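Local coordinates for uncharacterized protein (Singapore grouper iridovirus, PDB 3RJ2) that binds histone H3 and is a small, strand-rich protein of a grouper iridovirus, at residues 58-68 / 129-137. Residues are numbered along the deposited sequence; the frame is centred on the assembly and turned at random.
Sequences RVTFFNATGRY and AEFARTLAA
Leu135 lays its CD2 methyl over one face of the Arg58 guanidinium, toward the rim, 3.7 Å from Arg58 NE, and the two side chains cross at about a right angle. Arg58 starts with CG anti to its own backbone nitrogen (chi1 -168°) and bends at chi3, which carries the guanidinium under the last turn of the helix. There Arg58 NE donates to Thr60 OG1 at 2.9 Å, with the hydroxyl tilted from the guanidinium plane. Arg58 NH2 also lies 2.7 Å from Leu135 O, but the angle is too poor for a hydrogen bond, so this approach is probably mainly electrostatic, a positive group set against a carbonyl at the C-terminal end of a helix.

Two residues beyond Thr60, the Phe62 ring packs against the chain end: Ala137 C lies over one face, while Leu135 O sits at the edge and Phe62 CE1 comes within 3.7 Å of Ala137 N. Beside the edge of that ring, Tyr68 meets the same helix end: its CB touches Ala136 O at 3.3 Å and its N makes a weak hydrogen bond to that same oxygen. Further along the loop, Gly66 O receives a CA-H···O contact from Ala137 CA (3.4 Å). Gly66 closes a type I turn that Asn63 OD1 braces by accepting from Thr65 N, Thr65 OG1 and Arg67 N.

The C-terminal helix thus docks across the hairpin of strands 56-62 and 68-75, with the axis of helix 129-136 at 64° to that of strand 58-62. Strand 94-98 ties to the helix through Arg96, which hydrogen-bonds Thr134 O and Ala137 O, and His98, whose NE2 hydrogen-bonds Thr134 OG1, while Ile101 of helix 101-104 touches both Arg58 and Leu135.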
# COMPACT_ATOMS: atom_id res chain seq x y z
N ARG A 58 4.26 -4.23 1.77
CA ARG A 58 3.78 -4.94 0.61
C ARG A 58 2.90 -4.02 -0.24
O ARG A 58 1.97 -3.37 0.26
CB ARG A 58 3.03 -6.18 1.05
CG ARG A 58 2.72 -7.14 -0.03
CD ARG A 58 1.96 -8.33 0.56
NE ARG A 58 0.85 -8.67 -0.30
CZ ARG A 58 0.65 -9.85 -0.89
NH1 ARG A 58 1.49 -10.85 -0.70
NH2 ARG A 58 -0.41 -10.00 -1.66
N VAL A 59 3.22 -3.96 -1.53
CA VAL A 59 2.39 -3.31 -2.54
C VAL A 59 1.79 -4.39 -3.43
O VAL A 59 2.52 -5.16 -4.07
CB VAL A 59 3.20 -2.33 -3.43
CG1 VAL A 59 2.27 -1.57 -4.36
CG2 VAL A 59 4.00 -1.37 -2.57
N THR A 60 0.46 -4.44 -3.48
CA THR A 60 -0.26 -5.49 -4.19
C THR A 60 -1.16 -4.78 -5.19
O THR A 60 -1.68 -3.68 -4.92
CB THR A 60 -1.10 -6.36 -3.21
OG1 THR A 60 -0.29 -6.76 -2.10
CG2 THR A 60 -1.65 -7.60 -3.89
N PHE A 61 -1.30 -5.41 -6.36
CA PHE A 61 -2.26 -4.98 -7.36
C PHE A 61 -3.30 -6.06 -7.60
O PHE A 61 -3.00 -7.27 -7.57
CB PHE A 61 -1.55 -4.65 -8.68
CG PHE A 61 -0.55 -3.54 -8.57
CD1 PHE A 61 0.81 -3.82 -8.51
CD2 PHE A 61 -0.97 -2.22 -8.48
CE1 PHE A 61 1.74 -2.79 -8.40
CE2 PHE A 61 -0.05 -1.18 -8.35
CZ PHE A 61 1.31 -1.46 -8.32
N PHE A 62 -4.53 -5.61 -7.83
CA PHE A 62 -5.67 -6.47 -8.09
C PHE A 62 -6.35 -5.99 -9.38
O PHE A 62 -6.29 -4.79 -9.71
CB PHE A 62 -6.68 -6.40 -6.94
CG PHE A 62 -6.08 -6.62 -5.59
CD1 PHE A 62 -5.86 -7.92 -5.11
CD2 PHE A 62 -5.73 -5.54 -4.78
CE1 PHE A 62 -5.30 -8.13 -3.86
CE2 PHE A 62 -5.16 -5.75 -3.53
CZ PHE A 62 -4.95 -7.05 -3.07
N ASN A 63 -6.97 -6.92 -10.10
CA ASN A 63 -7.70 -6.58 -11.34
C ASN A 63 -9.09 -6.00 -11.08
O ASN A 63 -9.46 -5.76 -9.92
CB ASN A 63 -7.71 -7.75 -12.33
CG ASN A 63 -8.57 -8.93 -11.87
OD1 ASN A 63 -9.47 -8.79 -11.05
ND2 ASN A 63 -8.29 -10.09 -12.42
N ALA A 64 -9.86 -5.76 -12.14
CA ALA A 64 -11.14 -5.07 -12.02
C ALA A 64 -12.19 -5.88 -11.27
O ALA A 64 -13.17 -5.32 -10.77
CB ALA A 64 -11.66 -4.67 -13.42
N THR A 65 -12.00 -7.19 -11.19
CA THR A 65 -12.88 -8.04 -10.39
C THR A 65 -12.34 -8.20 -8.96
O THR A 65 -12.93 -8.92 -8.14
CB THR A 65 -13.11 -9.42 -11.06
OG1 THR A 65 -11.85 -10.05 -11.30
CG2 THR A 65 -13.82 -9.25 -12.39
N GLY A 66 -11.25 -7.50 -8.65
CA GLY A 66 -10.70 -7.49 -7.30
C GLY A 66 -9.75 -8.62 -7.01
O GLY A 66 -9.36 -8.81 -5.87
N ARG A 67 -9.36 -9.36 -8.05
CA ARG A 67 -8.50 -10.52 -7.89
C ARG A 67 -7.00 -10.16 -7.94
O ARG A 67 -6.57 -9.30 -8.70
CB ARG A 67 -8.82 -11.58 -8.96
CG ARG A 67 -10.19 -12.29 -8.81
CD ARG A 67 -10.26 -13.57 -9.68
NE ARG A 67 -11.59 -13.78 -10.27
CZ ARG A 67 -11.92 -14.81 -11.06
NH1 ARG A 67 -11.03 -15.74 -11.37
NH2 ARG A 67 -13.16 -14.91 -11.54
N TYR A 68 -6.22 -10.87 -7.13
CA TYR A 68 -4.77 -10.71 -7.08
C TYR A 68 -4.09 -10.83 -8.45
O TYR A 68 -4.34 -11.79 -9.20
CB TYR A 68 -4.19 -11.77 -6.14
CG TYR A 68 -2.69 -11.81 -6.08
CD1 TYR A 68 -1.96 -12.70 -6.87
CD2 TYR A 68 -2.00 -10.96 -5.22
CE1 TYR A 68 -0.56 -12.74 -6.81
CE2 TYR A 68 -0.63 -10.99 -5.15
CZ TYR A 68 0.09 -11.87 -5.94
OH TYR A 68 1.46 -11.88 -5.83
N ALA A 129 -7.37 -14.65 9.62
CA ALA A 129 -8.17 -14.92 8.42
C ALA A 129 -8.57 -13.66 7.65
O ALA A 129 -8.48 -13.63 6.42
CB ALA A 129 -9.42 -15.74 8.77
N GLU A 130 -9.01 -12.64 8.37
CA GLU A 130 -9.36 -11.35 7.75
C GLU A 130 -8.12 -10.68 7.16
O GLU A 130 -8.18 -10.04 6.12
CB GLU A 130 -10.01 -10.44 8.79
CG GLU A 130 -11.35 -10.95 9.34
CD GLU A 130 -11.87 -10.15 10.54
OE1 GLU A 130 -11.06 -9.72 11.39
OE2 GLU A 130 -13.11 -9.97 10.63
N PHE A 131 -6.98 -10.85 7.83
CA PHE A 131 -5.74 -10.27 7.36
C PHE A 131 -5.32 -10.99 6.09
O PHE A 131 -5.02 -10.34 5.10
CB PHE A 131 -4.63 -10.36 8.42
CG PHE A 131 -3.36 -9.69 8.01
CD1 PHE A 131 -3.15 -8.34 8.31
CD2 PHE A 131 -2.38 -10.38 7.31
CE1 PHE A 131 -1.97 -7.71 7.93
CE2 PHE A 131 -1.21 -9.75 6.92
CZ PHE A 131 -0.99 -8.41 7.24
N ALA A 132 -5.28 -12.32 6.13
CA ALA A 132 -4.90 -13.11 4.95
C ALA A 132 -5.74 -12.77 3.71
O ALA A 132 -5.21 -12.68 2.58
CB ALA A 132 -5.01 -14.57 5.24
N ARG A 133 -7.04 -12.57 3.92
CA ARG A 133 -7.93 -12.18 2.84
C ARG A 133 -7.43 -10.91 2.11
O ARG A 133 -7.47 -10.83 0.87
CB ARG A 133 -9.35 -11.97 3.36
CG ARG A 133 -10.35 -11.78 2.24
CD ARG A 133 -11.39 -10.73 2.58
NE ARG A 133 -11.77 -10.05 1.36
CZ ARG A 133 -11.43 -8.81 1.02
NH1 ARG A 133 -10.71 -8.04 1.83
NH2 ARG A 133 -11.86 -8.32 -0.15
N THR A 134 -6.93 -9.93 2.87
CA THR A 134 -6.48 -8.66 2.27
C THR A 134 -5.22 -8.81 1.41
O THR A 134 -4.90 -7.91 0.66
CB THR A 134 -6.23 -7.55 3.33
OG1 THR A 134 -5.04 -7.84 4.07
CG2 THR A 134 -7.43 -7.38 4.26
N LEU A 135 -4.51 -9.93 1.54
CA LEU A 135 -3.35 -10.23 0.70
C LEU A 135 -3.74 -10.78 -0.65
O LEU A 135 -2.99 -10.66 -1.63
CB LEU A 135 -2.45 -11.27 1.40
CG LEU A 135 -1.94 -10.94 2.80
CD1 LEU A 135 -1.27 -12.13 3.43
CD2 LEU A 135 -0.99 -9.73 2.77
N ALA A 136 -4.93 -11.39 -0.72
CA ALA A 136 -5.37 -12.14 -1.90
C ALA A 136 -6.51 -11.49 -2.73
O ALA A 136 -6.64 -11.77 -3.91
CB ALA A 136 -5.75 -13.56 -1.49
N ALA A 137 -7.32 -10.64 -2.12
CA ALA A 137 -8.46 -10.06 -2.82
C ALA A 137 -8.68 -8.64 -2.38
O ALA A 137 -8.33 -8.31 -1.24
CB ALA A 137 -9.74 -10.89 -2.58